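Long-range contacts in malyl-CoA lyase/beta-methylmalyl-CoA lyase (Methylobacterium extorquens, PDB 5UGR), which is a magnesium-binding lyase of the HpcH/HpaI aldolase/citrate lyase family, built on a TIM barrel and assembled from six copies: residues Arg15-Val20 with Ala36-Leu41; Pro224-Phe229 with Glu251-Ile256; Asp236-Ala241 with Asp262-Val267; Thr276-Ile281 with Ala313-Ala318. One frame throughout, in Å; residues are numbered along the deposited sequence. Where two conformers were deposited one is given.

Interaction 1 (Arg15-Val20 with Ala36-Leu41)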
loop_
_atom_site.group_PDB
_atom_site.type_symbol
_atom_site.label_atom_id
_atom_site.label_comp_id
_atom_site.label_asym_id
_atom_site.label_seq_id
_atom_site.Cartn_x
_atom_site.Cartn_y
_atom_site.Cartn_z
ATOM N N ARG A 15 25.989 -19.965 -13.930
ATOM C CA ARG A 15 25.495 -20.590 -15.164
ATOM C C ARG A 15 24.745 -21.905 -14.938
ATOM O O ARG A 15 23.777 -22.233 -15.637
ATOM C CB ARG A 15 26.658 -20.825 -16.131
ATOM C CG ARG A 15 27.430 -19.597 -16.542
ATOM C CD ARG A 15 28.737 -19.946 -17.183
ATOM N NE ARG A 15 29.576 -20.738 -16.313
ATOM C CZ ARG A 15 30.633 -21.438 -16.719
ATOM N NH1 ARG A 15 31.027 -21.441 -17.991
ATOM N NH2 ARG A 15 31.325 -22.132 -15.849
ATOM N N SER A 16 25.270 -22.685 -13.998
ATOM C CA SER A 16 24.813 -24.019 -13.686
ATOM C C SER A 16 24.594 -24.141 -12.204
ATOM O O SER A 16 25.429 -23.693 -11.391
ATOM C CB SER A 16 25.843 -25.061 -14.169
ATOM O OG SER A 16 27.146 -24.792 -13.687
ATOM N N GLU A 17 23.442 -24.733 -11.846
ATOM C CA GLU A 17 23.080 -24.911 -10.423
ATOM C C GLU A 17 22.706 -26.358 -10.234
ATOM O O GLU A 17 21.631 -26.802 -10.684
ATOM C CB GLU A 17 21.942 -23.956 -10.083
ATOM C CG GLU A 17 21.384 -24.088 -8.677
ATOM C CD GLU A 17 20.409 -22.973 -8.282
ATOM O OE1 GLU A 17 19.722 -23.091 -7.216
ATOM O OE2 GLU A 17 20.349 -21.962 -9.035
ATOM N N LEU A 18 23.603 -27.110 -9.565
ATOM C CA LEU A 18 23.417 -28.558 -9.417
ATOM C C LEU A 18 22.731 -28.863 -8.099
ATOM O O LEU A 18 23.192 -28.429 -7.040
ATOM C CB LEU A 18 24.779 -29.248 -9.454
ATOM C CG LEU A 18 24.809 -30.745 -9.225
ATOM C CD1 LEU A 18 24.200 -31.450 -10.418
ATOM C CD2 LEU A 18 26.226 -31.229 -9.012
ATOM N N ALA A 19 21.653 -29.646 -8.183
ATOM C CA ALA A 19 20.906 -30.136 -7.056
ATOM C C ALA A 19 21.448 -31.472 -6.598
ATOM O O ALA A 19 21.531 -32.398 -7.399
ATOM C CB ALA A 19 19.468 -30.318 -7.456
ATOM N N VAL A 20 21.767 -31.584 -5.313
ATOM C CA VAL A 20 22.331 -32.843 -4.783
ATOM C C VAL A 20 21.591 -33.230 -3.493
ATOM O O VAL A 20 21.656 -32.494 -2.526
ATOM C CB VAL A 20 23.826 -32.728 -4.500
ATOM C CG1 VAL A 20 24.386 -34.119 -4.128
ATOM C CG2 VAL A 20 24.608 -32.119 -5.644
ATOM N N ALA A 36 29.998 -27.727 -11.885
ATOM C CA ALA A 36 28.886 -26.806 -11.570
ATOM C C ALA A 36 29.424 -25.550 -10.946
ATOM O O ALA A 36 30.358 -25.582 -10.138
ATOM C CB ALA A 36 27.945 -27.460 -10.599
ATOM N N ASP A 37 28.784 -24.425 -11.274
ATOM C CA ASP A 37 29.133 -23.135 -10.641
ATOM C C ASP A 37 28.609 -23.041 -9.227
ATOM O O ASP A 37 29.242 -22.460 -8.342
ATOM C CB ASP A 37 28.581 -21.977 -11.444
ATOM C CG ASP A 37 29.239 -21.792 -12.842
ATOM O OD1 ASP A 37 30.393 -22.244 -13.033
ATOM O OD2 ASP A 37 28.613 -21.104 -13.693
ATOM N N VAL A 38 27.374 -23.501 -9.064
ATOM C CA VAL A 38 26.639 -23.399 -7.807
ATOM C C VAL A 38 26.119 -24.800 -7.502
ATOM O O VAL A 38 25.649 -25.483 -8.401
ATOM C CB VAL A 38 25.403 -22.442 -7.976
ATOM C CG1 VAL A 38 24.577 -22.371 -6.710
ATOM C CG2 VAL A 38 25.835 -21.034 -8.388
ATOM N N ILE A 39 26.208 -25.214 -6.244
ATOM C CA ILE A 39 25.621 -26.478 -5.809
ATOM C C ILE A 39 24.706 -26.212 -4.640
ATOM O O ILE A 39 25.097 -25.495 -3.709
ATOM C CB ILE A 39 26.713 -27.528 -5.366
ATOM C CG1 ILE A 39 27.524 -27.936 -6.600
ATOM C CG2 ILE A 39 26.028 -28.753 -4.715
ATOM C CD1 ILE A 39 28.660 -28.915 -6.304
ATOM N N PHE A 40 23.497 -26.779 -4.673
ATOM C CA PHE A 40 22.720 -26.833 -3.451
ATOM C C PHE A 40 22.582 -28.241 -2.957
ATOM O O PHE A 40 22.311 -29.164 -3.726
ATOM C CB PHE A 40 21.352 -26.088 -3.519
ATOM C CG PHE A 40 20.254 -26.750 -4.301
ATOM C CD1 PHE A 40 19.475 -27.753 -3.762
ATOM C CD2 PHE A 40 19.867 -26.220 -5.529
ATOM C CE1 PHE A 40 18.397 -28.264 -4.464
ATOM C CE2 PHE A 40 18.790 -26.705 -6.224
ATOM C CZ PHE A 40 18.032 -27.747 -5.665
ATOM N N LEU A 41 22.859 -28.372 -1.656
ATOM C CA LEU A 41 22.670 -29.599 -0.931
ATOM C C LEU A 41 21.269 -29.614 -0.358
ATOM O O LEU A 41 20.907 -28.704 0.437
ATOM C CB LEU A 41 23.749 -29.744 0.140
ATOM C CG LEU A 41 25.205 -29.578 -0.348
ATOM C CD1 LEU A 41 26.181 -29.782 0.821
ATOM C CD2 LEU A 41 25.517 -30.553 -1.524
#
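The F40 ring lies with one face over A19 of the neighbouring strand. A19 CA sits above the ring centre, 4.0 Å from the F40 centroid, in a CH-pi contact. The methyl of A19 meets the far end of the ring, with 3.4 Å between A19 CB and F40 CZ. Chi1 of 74° puts F40 CG between the backbone N and the carbonyl carbon, which folds the ring back over its neighbour. The E17 chain is extended and brings OE1 to 3.6 Å from F40 CD2, carboxylate and ring nearly perpendicular. H14 holds the other oxygen, E17 OE2. The opposite face of the sheet carries aliphatic groups. There V20 CG2 meets I39 CG2 at 3.8 Å, and S31 of helix 25-32 packs on both side chains.

Between the strands, L18 N bonds to V38 O, and L18 O takes the N-H of F40. S16 O and V20 N extend this pattern at either end.

R15 NE donates to the syn lone pair of D37 OD2 over 2.8 Å. R15 N reaches the anti lone pair of D37 OD2 at 2.9 Å. Guanidinium and carboxylate planes are only 14° apart. K324 is a second positive partner, at the less certainly placed D37 OD1. S16 OG accepts D37 N at 2.9 Å and also bonds to N265.

F40 also makes a T-shaped (edge-to-face) stack with W254, and its side chain is about 8 Å from the bound magnesium. These are the first two parallel strands of a TIM barrel, linked by a beta-alpha-beta crossover through helix 25-32.

Interaction 2 (Pro224-Phe229 with Glu251-Ile256)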
loop_
_atom_site.group_PDB
_atom_site.type_symbol
_atom_site.label_atom_id
_atom_site.label_comp_id
_atom_site.label_asym_id
_atom_site.label_seq_id
_atom_site.Cartn_x
_atom_site.Cartn_y
_atom_site.Cartn_z
ATOM N N PRO A 224 18.313 -13.947 -12.429
ATOM C CA PRO A 224 17.200 -14.824 -12.781
ATOM C C PRO A 224 17.736 -16.178 -13.267
ATOM O O PRO A 224 18.491 -16.237 -14.263
ATOM C CB PRO A 224 16.522 -14.075 -13.932
ATOM C CG PRO A 224 17.475 -13.042 -14.437
ATOM C CD PRO A 224 18.683 -13.041 -13.548
ATOM N N ILE A 225 17.267 -17.238 -12.582
ATOM C CA ILE A 225 17.750 -18.604 -12.812
ATOM C C ILE A 225 16.566 -19.479 -13.175
ATOM O O ILE A 225 15.512 -19.449 -12.509
ATOM C CB ILE A 225 18.458 -19.187 -11.546
ATOM C CG1 ILE A 225 19.517 -18.206 -11.021
ATOM C CG2 ILE A 225 19.034 -20.547 -11.873
ATOM C CD1 ILE A 225 20.645 -17.893 -11.949
ATOM N N ASP A 226 16.732 -20.303 -14.227
ATOM C CA ASP A 226 15.674 -21.225 -14.638
ATOM C C ASP A 226 15.848 -22.537 -13.901
ATOM O O ASP A 226 16.985 -22.964 -13.639
ATOM C CB ASP A 226 15.770 -21.441 -16.159
ATOM C CG ASP A 226 14.551 -22.111 -16.760
ATOM O OD1 ASP A 226 13.435 -21.972 -16.187
ATOM O OD2 ASP A 226 14.761 -22.849 -17.768
ATOM N N GLY A 227 14.743 -23.211 -13.620
ATOM C CA GLY A 227 14.733 -24.411 -12.805
ATOM C C GLY A 227 14.996 -25.726 -13.582
ATOM O O GLY A 227 15.647 -25.717 -14.638
ATOM N N PRO A 228 14.482 -26.828 -13.063
ATOM C CA PRO A 228 14.860 -28.143 -13.558
ATOM C C PRO A 228 14.196 -28.505 -14.876
ATOM O O PRO A 228 13.094 -28.020 -15.172
ATOM C CB PRO A 228 14.388 -29.076 -12.437
ATOM C CG PRO A 228 13.208 -28.338 -11.836
ATOM C CD PRO A 228 13.577 -26.885 -11.893
ATOM N N PHE A 229 14.862 -29.398 -15.633
ATOM C CA PHE A 229 14.360 -30.019 -16.863
ATOM C C PHE A 229 14.587 -31.509 -16.668
ATOM O O PHE A 229 15.714 -31.936 -16.422
ATOM C CB PHE A 229 15.155 -29.497 -18.030
ATOM C CG PHE A 229 14.748 -30.057 -19.376
ATOM C CD1 PHE A 229 13.715 -29.481 -20.091
ATOM C CD2 PHE A 229 15.345 -31.201 -19.898
ATOM C CE1 PHE A 229 13.339 -29.984 -21.324
ATOM C CE2 PHE A 229 14.991 -31.699 -21.147
ATOM C CZ PHE A 229 13.978 -31.100 -21.856
ATOM N N GLU A 251 20.272 -15.950 -16.461
ATOM C CA GLU A 251 21.706 -16.057 -16.246
ATOM C C GLU A 251 22.206 -17.454 -16.027
ATOM O O GLU A 251 23.423 -17.666 -16.091
ATOM C CB GLU A 251 21.977 -15.200 -14.958
ATOM C CG GLU A 251 23.337 -15.004 -14.593
ATOM C CD GLU A 251 23.465 -13.828 -13.658
ATOM O OE1 GLU A 251 24.491 -13.900 -12.984
ATOM O OE2 GLU A 251 22.591 -12.893 -13.750
ATOM N N GLY A 252 21.298 -18.404 -15.735
ATOM C CA GLY A 252 21.699 -19.797 -15.526
ATOM C C GLY A 252 20.525 -20.711 -15.406
ATOM O O GLY A 252 19.362 -20.264 -15.486
ATOM N N LYS A 253 20.816 -22.010 -15.252
ATOM C CA LYS A 253 19.778 -23.034 -15.190
ATOM C C LYS A 253 20.236 -24.181 -14.307
ATOM O O LYS A 253 21.457 -24.491 -14.176
ATOM C CB LYS A 253 19.427 -23.575 -16.583
ATOM C CG LYS A 253 18.231 -24.519 -16.675
ATOM C CD LYS A 253 17.801 -24.803 -18.094
ATOM C CE LYS A 253 16.697 -25.832 -18.195
ATOM N NZ LYS A 253 15.518 -25.428 -17.389
ATOM N N TRP A 254 19.225 -24.822 -13.685
ATOM C CA TRP A 254 19.518 -25.985 -12.887
ATOM C C TRP A 254 20.017 -27.164 -13.734
ATOM O O TRP A 254 19.591 -27.374 -14.855
ATOM C CB TRP A 254 18.304 -26.464 -12.097
ATOM C CG TRP A 254 17.869 -25.542 -11.000
ATOM C CD1 TRP A 254 18.098 -24.188 -10.865
ATOM C CD2 TRP A 254 17.030 -25.916 -9.920
ATOM N NE1 TRP A 254 17.475 -23.721 -9.735
ATOM C CE2 TRP A 254 16.797 -24.758 -9.135
ATOM C CE3 TRP A 254 16.452 -27.113 -9.543
ATOM C CZ2 TRP A 254 16.007 -24.794 -8.001
ATOM C CZ3 TRP A 254 15.676 -27.162 -8.430
ATOM C CH2 TRP A 254 15.433 -26.009 -7.662
ATOM N N ALA A 255 20.863 -27.958 -13.075
ATOM C CA ALA A 255 21.232 -29.291 -13.502
ATOM C C ALA A 255 20.760 -30.264 -12.415
ATOM O O ALA A 255 21.119 -30.133 -11.238
ATOM C CB ALA A 255 22.737 -29.400 -13.738
ATOM N N ILE A 256 19.966 -31.223 -12.822
ATOM C CA ILE A 256 19.511 -32.273 -11.900
ATOM C C ILE A 256 20.029 -33.641 -12.337
ATOM O O ILE A 256 19.672 -34.665 -11.737
ATOM C CB ILE A 256 17.977 -32.268 -11.658
ATOM C CG1 ILE A 256 17.189 -32.475 -12.930
ATOM C CG2 ILE A 256 17.510 -30.985 -10.957
ATOM C CD1 ILE A 256 15.729 -32.842 -12.641
HETATM O O HOH W 1 12.954 -26.548 -17.484
HETATM O O HOH W 2 17.683 -29.445 -14.917
#
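W254 turns one face of its indole to G227 and the P228 ring, and this is the tightly packed part of the contact. G227 CA lies 3.8 Å from the centroid of the W254 five-membered ring, close to the ring normal. P228 CD sits off-centre above the same face, 3.7 Å from W254 CE3. I225 CG2 comes instead to the ring edge, near its plane. S162 binds W254 NE1, which helps to fix the rotation of the indole.

K253 is held by several polar partners. Its chain runs beside D226, pointing the same way, and bends at the end (chi4 56°). The bend brings K253 NZ to 2.7 Å from D226 OD2 in a salt bridge, met from above the carboxylate plane. K253 NZ also donates to G227 O at 2.8 Å. Q210 takes the other D226 oxygen. Backbone bonds tie the strands: D226 N to G252 O, W254 N to D226 O, and a nearly straight one from E251 N to P224 O of 2.8 Å.

Toward F229 and I256 the segments are linked partly through water. Water 1 links K253 NZ to P228 O. Water 2 accepts from F229 N at 2.9 Å and donates to W254 O. Here direct contact is sparser, as where I256 CG2 meets P228 CB at 3.9 Å. P228 and I256 are both partly exposed.

The W254 side chain is about 6 Å from the bound magnesium. The pair is the seventh and eighth strands of a TIM barrel, joined by a beta-alpha-beta crossover through helix 235-248.

Interaction 3 (Asp236-Ala241 with Asp262-Val267)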
loop_
_atom_site.group_PDB
_atom_site.type_symbol
_atom_site.label_atom_id
_atom_site.label_comp_id
_atom_site.label_asym_id
_atom_site.label_seq_id
_atom_site.Cartn_x
_atom_site.Cartn_y
_atom_site.Cartn_z
ATOM N N ASP A 236 18.977 -32.153 -26.523
ATOM C CA ASP A 236 18.515 -31.150 -27.426
ATOM C C ASP A 236 17.368 -30.312 -26.841
ATOM O O ASP A 236 17.329 -29.080 -26.993
ATOM C CB ASP A 236 17.995 -31.772 -28.708
ATOM C CG ASP A 236 19.078 -32.413 -29.580
ATOM O OD1 ASP A 236 20.272 -32.208 -29.402
ATOM O OD2 ASP A 236 18.697 -33.183 -30.471
ATOM N N GLY A 237 16.450 -30.974 -26.167
ATOM C CA GLY A 237 15.392 -30.269 -25.496
ATOM C C GLY A 237 15.894 -29.402 -24.337
ATOM O O GLY A 237 15.406 -28.274 -24.122
ATOM N N TYR A 238 16.866 -29.902 -23.573
ATOM C CA TYR A 238 17.468 -29.108 -22.501
ATOM C C TYR A 238 18.061 -27.852 -23.094
ATOM O O TYR A 238 17.837 -26.731 -22.561
ATOM C CB TYR A 238 18.538 -29.895 -21.745
ATOM C CG TYR A 238 19.131 -29.151 -20.601
ATOM C CD1 TYR A 238 20.162 -28.221 -20.777
ATOM C CD2 TYR A 238 18.643 -29.316 -19.310
ATOM C CE1 TYR A 238 20.672 -27.493 -19.701
ATOM C CE2 TYR A 238 19.158 -28.577 -18.241
ATOM C CZ TYR A 238 20.170 -27.688 -18.430
ATOM O OH TYR A 238 20.654 -26.938 -17.373
ATOM N N THR A 239 18.874 -28.024 -24.141
ATOM C CA THR A 239 19.591 -26.914 -24.748
ATOM C C THR A 239 18.603 -25.893 -25.327
ATOM O O THR A 239 18.791 -24.678 -25.188
ATOM C CB THR A 239 20.568 -27.410 -25.813
ATOM O OG1 THR A 239 21.582 -28.183 -25.150
ATOM C CG2 THR A 239 21.239 -26.274 -26.521
ATOM N N SER A 240 17.523 -26.369 -25.962
ATOM C CA SER A 240 16.504 -25.456 -26.452
ATOM C C SER A 240 15.888 -24.634 -25.309
ATOM O O SER A 240 15.757 -23.411 -25.399
ATOM C CB SER A 240 15.399 -26.216 -27.211
ATOM O OG SER A 240 14.273 -25.398 -27.443
ATOM N N ALA A 241 15.506 -25.295 -24.230
ATOM C CA ALA A 241 14.923 -24.607 -23.090
ATOM C C ALA A 241 15.899 -23.576 -22.494
ATOM O O ALA A 241 15.513 -22.450 -22.143
ATOM C CB ALA A 241 14.529 -25.602 -22.001
ATOM N N ASP A 262 27.422 -29.348 -18.279
ATOM C CA ASP A 262 28.178 -28.780 -19.398
ATOM C C ASP A 262 27.223 -28.019 -20.327
ATOM O O ASP A 262 27.601 -26.999 -20.927
ATOM C CB ASP A 262 28.906 -29.879 -20.180
ATOM C CG ASP A 262 30.154 -30.391 -19.464
ATOM O OD1 ASP A 262 30.594 -29.822 -18.447
ATOM O OD2 ASP A 262 30.670 -31.423 -19.917
ATOM N N LEU A 263 25.992 -28.513 -20.446
ATOM C CA LEU A 263 25.015 -27.885 -21.352
ATOM C C LEU A 263 24.675 -26.470 -20.842
ATOM O O LEU A 263 24.700 -25.514 -21.615
ATOM C CB LEU A 263 23.747 -28.713 -21.554
ATOM C CG LEU A 263 23.893 -30.127 -22.073
ATOM C CD1 LEU A 263 22.568 -30.822 -22.095
ATOM C CD2 LEU A 263 24.504 -30.094 -23.445
ATOM N N ALA A 264 24.440 -26.339 -19.527
ATOM C CA ALA A 264 24.144 -25.023 -18.918
ATOM C C ALA A 264 25.359 -24.135 -18.988
ATOM O O ALA A 264 25.253 -22.935 -19.348
ATOM C CB ALA A 264 23.669 -25.174 -17.485
ATOM N N ASN A 265 26.533 -24.694 -18.650
ATOM C CA ASN A 265 27.708 -23.850 -18.725
ATOM C C ASN A 265 27.950 -23.260 -20.090
ATOM O O ASN A 265 28.377 -22.090 -20.217
ATOM C CB ASN A 265 28.928 -24.595 -18.238
ATOM C CG ASN A 265 28.956 -24.744 -16.693
ATOM O OD1 ASN A 265 28.253 -24.061 -15.964
ATOM N ND2 ASN A 265 29.773 -25.665 -16.207
ATOM N N GLU A 266 27.728 -24.062 -21.127
ATOM C CA GLU A 266 27.974 -23.569 -22.486
ATOM C C GLU A 266 26.958 -22.479 -22.873
ATOM O O GLU A 266 27.327 -21.443 -23.421
ATOM C CB GLU A 266 27.866 -24.718 -23.497
ATOM C CG GLU A 266 28.048 -24.235 -24.945
ATOM C CD GLU A 266 28.562 -25.327 -25.899
ATOM O OE1 GLU A 266 27.927 -26.410 -25.977
ATOM O OE2 GLU A 266 29.606 -25.087 -26.574
ATOM N N VAL A 267 25.664 -22.718 -22.584
ATOM C CA VAL A 267 24.637 -21.792 -23.040
ATOM C C VAL A 267 24.767 -20.440 -22.345
ATOM O O VAL A 267 24.635 -19.400 -23.020
ATOM C CB VAL A 267 23.238 -22.381 -22.782
ATOM C CG1 VAL A 267 22.157 -21.319 -22.898
ATOM C CG2 VAL A 267 22.979 -23.508 -23.758
HETATM O O HOH W 3 24.041 -26.586 -24.368
#
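T239 OG1 has two polar partners: P235 O of its own helix, and water 3, 3.0 Å away. Water 3 donates in turn to L263 O, also at 3.0 Å, so it bridges T239 to the second helix. L263 O is shared as well, because it accepts V267 N in the regular helix pattern.

These are neighbouring outer helices of a TIM barrel. Helix 235-248 leads from the seventh strand to the eighth, and helix 259-268 follows the eighth. Their short segments run in roughly the same direction, 33° apart, with axes 9.9 Å from each other at the closest point.

The direct contact is apolar and modest in size. L263 is at its centre. Its CB lies 3.7 Å from Y238 CD1, and L263 CD1 reaches the same corner of the ring at 3.8 Å. On its other branch, L263 CD2 comes to 3.9 Å from T239 OG1, and these two side chains cross at about a right angle. V267 CG2 adds a looser touch to T239 CG2 one helical turn further on.

V267 also meets the assembly through its backbone: R175 of a neighbouring subunit donates to V267 O.

Y238 leaves its helix toward the second helix, and its hydroxyl ends at the barrel strand. Chi1 of -177° sets its CG opposite the backbone N and sends the ring across. The hydroxyl bonds to the backbone O of W254. The methyl of A264 packs beside it, A264 CB lying 3.5 Å from Y238 OH.

Interaction 4 (Thr276-Ile281 with Ala313-Ala318)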
loop_
_atom_site.group_PDB
_atom_site.type_symbol
_atom_site.label_atom_id
_atom_site.label_comp_id
_atom_site.label_asym_id
_atom_site.label_seq_id
_atom_site.Cartn_x
_atom_site.Cartn_y
_atom_site.Cartn_z
ATOM N N THR A 276 33.218 -7.718 -24.213
ATOM C CA THR A 276 33.960 -6.591 -24.777
ATOM C C THR A 276 33.273 -5.242 -24.590
ATOM O O THR A 276 33.929 -4.284 -24.100
ATOM C CB THR A 276 34.305 -6.864 -26.237
ATOM O OG1 THR A 276 35.220 -7.971 -26.236
ATOM C CG2 THR A 276 34.914 -5.614 -26.918
ATOM N N LYS A 277 31.960 -5.194 -24.833
ATOM C CA LYS A 277 31.214 -3.950 -24.593
ATOM C C LYS A 277 31.289 -3.498 -23.152
ATOM O O LYS A 277 31.463 -2.283 -22.872
ATOM C CB LYS A 277 29.759 -4.063 -25.018
ATOM C CG LYS A 277 28.923 -2.822 -24.720
ATOM C CD LYS A 277 27.524 -2.829 -25.318
ATOM C CE LYS A 277 27.102 -1.366 -25.526
ATOM N NZ LYS A 277 25.687 -1.195 -25.939
ATOM N N ALA A 278 31.104 -4.439 -22.231
ATOM C CA ALA A 278 31.249 -4.134 -20.811
ATOM C C ALA A 278 32.664 -3.598 -20.473
ATOM O O ALA A 278 32.794 -2.608 -19.722
ATOM C CB ALA A 278 30.848 -5.313 -19.905
ATOM N N ARG A 279 33.701 -4.225 -21.025
ATOM C CA ARG A 279 35.080 -3.760 -20.780
ATOM C C ARG A 279 35.302 -2.359 -21.314
ATOM O O ARG A 279 35.958 -1.531 -20.667
ATOM C CB ARG A 279 36.136 -4.714 -21.351
ATOM C CG ARG A 279 36.126 -6.078 -20.651
ATOM C CD ARG A 279 37.464 -6.763 -20.582
ATOM N NE ARG A 279 37.361 -8.144 -20.142
ATOM C CZ ARG A 279 37.461 -8.596 -18.879
ATOM N NH1 ARG A 279 37.660 -7.784 -17.816
ATOM N NH2 ARG A 279 37.353 -9.915 -18.686
ATOM N N ARG A 280 34.672 -2.063 -22.421
ATOM C CA ARG A 280 34.812 -0.734 -23.011
ATOM C C ARG A 280 34.063 0.321 -22.241
ATOM O O ARG A 280 34.485 1.472 -22.189
ATOM C CB ARG A 280 34.327 -0.745 -24.454
ATOM C CG ARG A 280 35.255 -1.603 -25.333
ATOM C CD ARG A 280 34.864 -1.551 -26.785
ATOM N NE ARG A 280 35.118 -0.235 -27.362
ATOM C CZ ARG A 280 34.209 0.507 -28.023
ATOM N NH1 ARG A 280 33.008 0.063 -28.270
ATOM N NH2 ARG A 280 34.513 1.729 -28.454
ATOM N N ILE A 281 32.948 -0.075 -21.629
ATOM C CA ILE A 281 32.256 0.799 -20.710
ATOM C C ILE A 281 33.171 1.163 -19.522
ATOM O O ILE A 281 33.240 2.327 -19.136
ATOM C CB ILE A 281 30.903 0.209 -20.272
ATOM C CG1 ILE A 281 29.887 0.307 -21.419
ATOM C CG2 ILE A 281 30.366 0.929 -19.056
ATOM C CD1 ILE A 281 28.604 -0.524 -21.216
ATOM N N ALA A 313 28.889 -5.771 -13.160
ATOM C CA ALA A 313 28.427 -7.121 -12.772
ATOM C C ALA A 313 28.841 -8.165 -13.829
ATOM O O ALA A 313 29.364 -9.280 -13.475
ATOM C CB ALA A 313 26.912 -7.128 -12.539
ATOM N N LEU A 314 28.669 -7.814 -15.106
ATOM C CA LEU A 314 29.023 -8.757 -16.166
ATOM C C LEU A 314 30.519 -9.067 -16.163
ATOM O O LEU A 314 30.918 -10.223 -16.381
ATOM C CB LEU A 314 28.602 -8.268 -17.536
ATOM C CG LEU A 314 28.895 -9.221 -18.698
ATOM C CD1 LEU A 314 28.185 -10.548 -18.496
ATOM C CD2 LEU A 314 28.468 -8.541 -19.986
ATOM N N ILE A 315 31.342 -8.055 -15.930
ATOM C CA ILE A 315 32.782 -8.264 -15.870
ATOM C C ILE A 315 33.199 -9.137 -14.710
ATOM O O ILE A 315 34.097 -9.977 -14.842
ATOM C CB ILE A 315 33.548 -6.959 -15.908
ATOM C CG1 ILE A 315 33.414 -6.290 -17.287
ATOM C CG2 ILE A 315 35.033 -7.176 -15.599
ATOM C CD1 ILE A 315 33.590 -7.184 -18.515
ATOM N N GLN A 316 32.560 -8.960 -13.561
ATOM C CA GLN A 316 32.921 -9.795 -12.419
ATOM C C GLN A 316 32.670 -11.268 -12.750
ATOM O O GLN A 316 33.433 -12.147 -12.366
ATOM C CB GLN A 316 32.177 -9.358 -11.126
ATOM C CG GLN A 316 32.698 -8.051 -10.474
ATOM C CD GLN A 316 34.171 -8.054 -10.057
ATOM O OE1 GLN A 316 34.908 -7.116 -10.400
ATOM N NE2 GLN A 316 34.611 -9.079 -9.316
ATOM N N LYS A 317 31.568 -11.521 -13.428
ATOM C CA LYS A 317 31.208 -12.849 -13.943
ATOM C C LYS A 317 32.177 -13.426 -15.011
ATOM O O LYS A 317 32.598 -14.608 -14.928
ATOM C CB LYS A 317 29.725 -12.852 -14.418
ATOM C CG LYS A 317 28.650 -13.044 -13.327
ATOM C CD LYS A 317 28.211 -11.770 -12.590
ATOM C CE LYS A 317 26.711 -11.493 -12.579
ATOM N NZ LYS A 317 25.917 -12.161 -11.485
ATOM N N ALA A 318 32.579 -12.597 -15.978
ATOM C CA ALA A 318 33.574 -12.978 -16.983
ATOM C C ALA A 318 34.929 -13.280 -16.337
ATOM O O ALA A 318 35.650 -14.215 -16.713
ATOM C CB ALA A 318 33.724 -11.871 -18.026
#
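I315 points at the other helix and fits its CD1 methyl between two neighbours, A278 and R279. The A278 methyl faces it, with A278 CB 3.6 Å from I315 CD1. On the R279 side, the same I315 CD1 touches the aliphatic stem at R279 CG over 3.5 Å. R279 and I315 run obliquely to each other. Chi1 of I315 (-68°) turns CG1 away from the carbonyl carbon and toward this contact.

R279 starts out along the flank of its helix, bends at chi2, and returns toward the partner helix. Its guanidinium hangs over the isoleucine, which meets it from one face. I315 CD1 lies 4.0 Å above the guanidinium plane, off toward the rim. The other methyl, I315 CG2, comes to 3.5 Å from R279 NH1. Further along, A318 CB is 4.2 Å from R279 NH2. D319, on the I315 helix, holds the charged end in a salt bridge.

The segments cross steeply, at -121°, with axes 9.3 Å apart. They belong to helices 272-291 and 305-322, which follow the last barrel strand. V275 and L282 of the first helix also pack on I315.

The contact is hydrophobic at A278 and amphipathic at its exposed edge. The stem and one guanidinium face lie against I315 and probably help to cover it, although R279 also touches a crystal neighbour. R279 thus joins the helices by both packing and charge.

Overall arrangement
Interactions 1 and 2 share the closed parallel barrel sheet, their centres about 9 Å apart. Strands 16-21 and 252-255 are neighbours, so the two contacts meet where the first and eighth strands close the barrel. Interaction 3 lies outside them, its centre about 10 Å from that of interaction 2. Its segments alternate with those of interaction 2 along the chain. N265 ties it to S16 of interaction 1. Interaction 4 comes last, about 23 Å from interaction 2 between centres. The salt bridge of K317 with E251 links it to the barrel. Three contacts thus hold the closing part of the barrel, and the fourth joins the C-terminal helices after it.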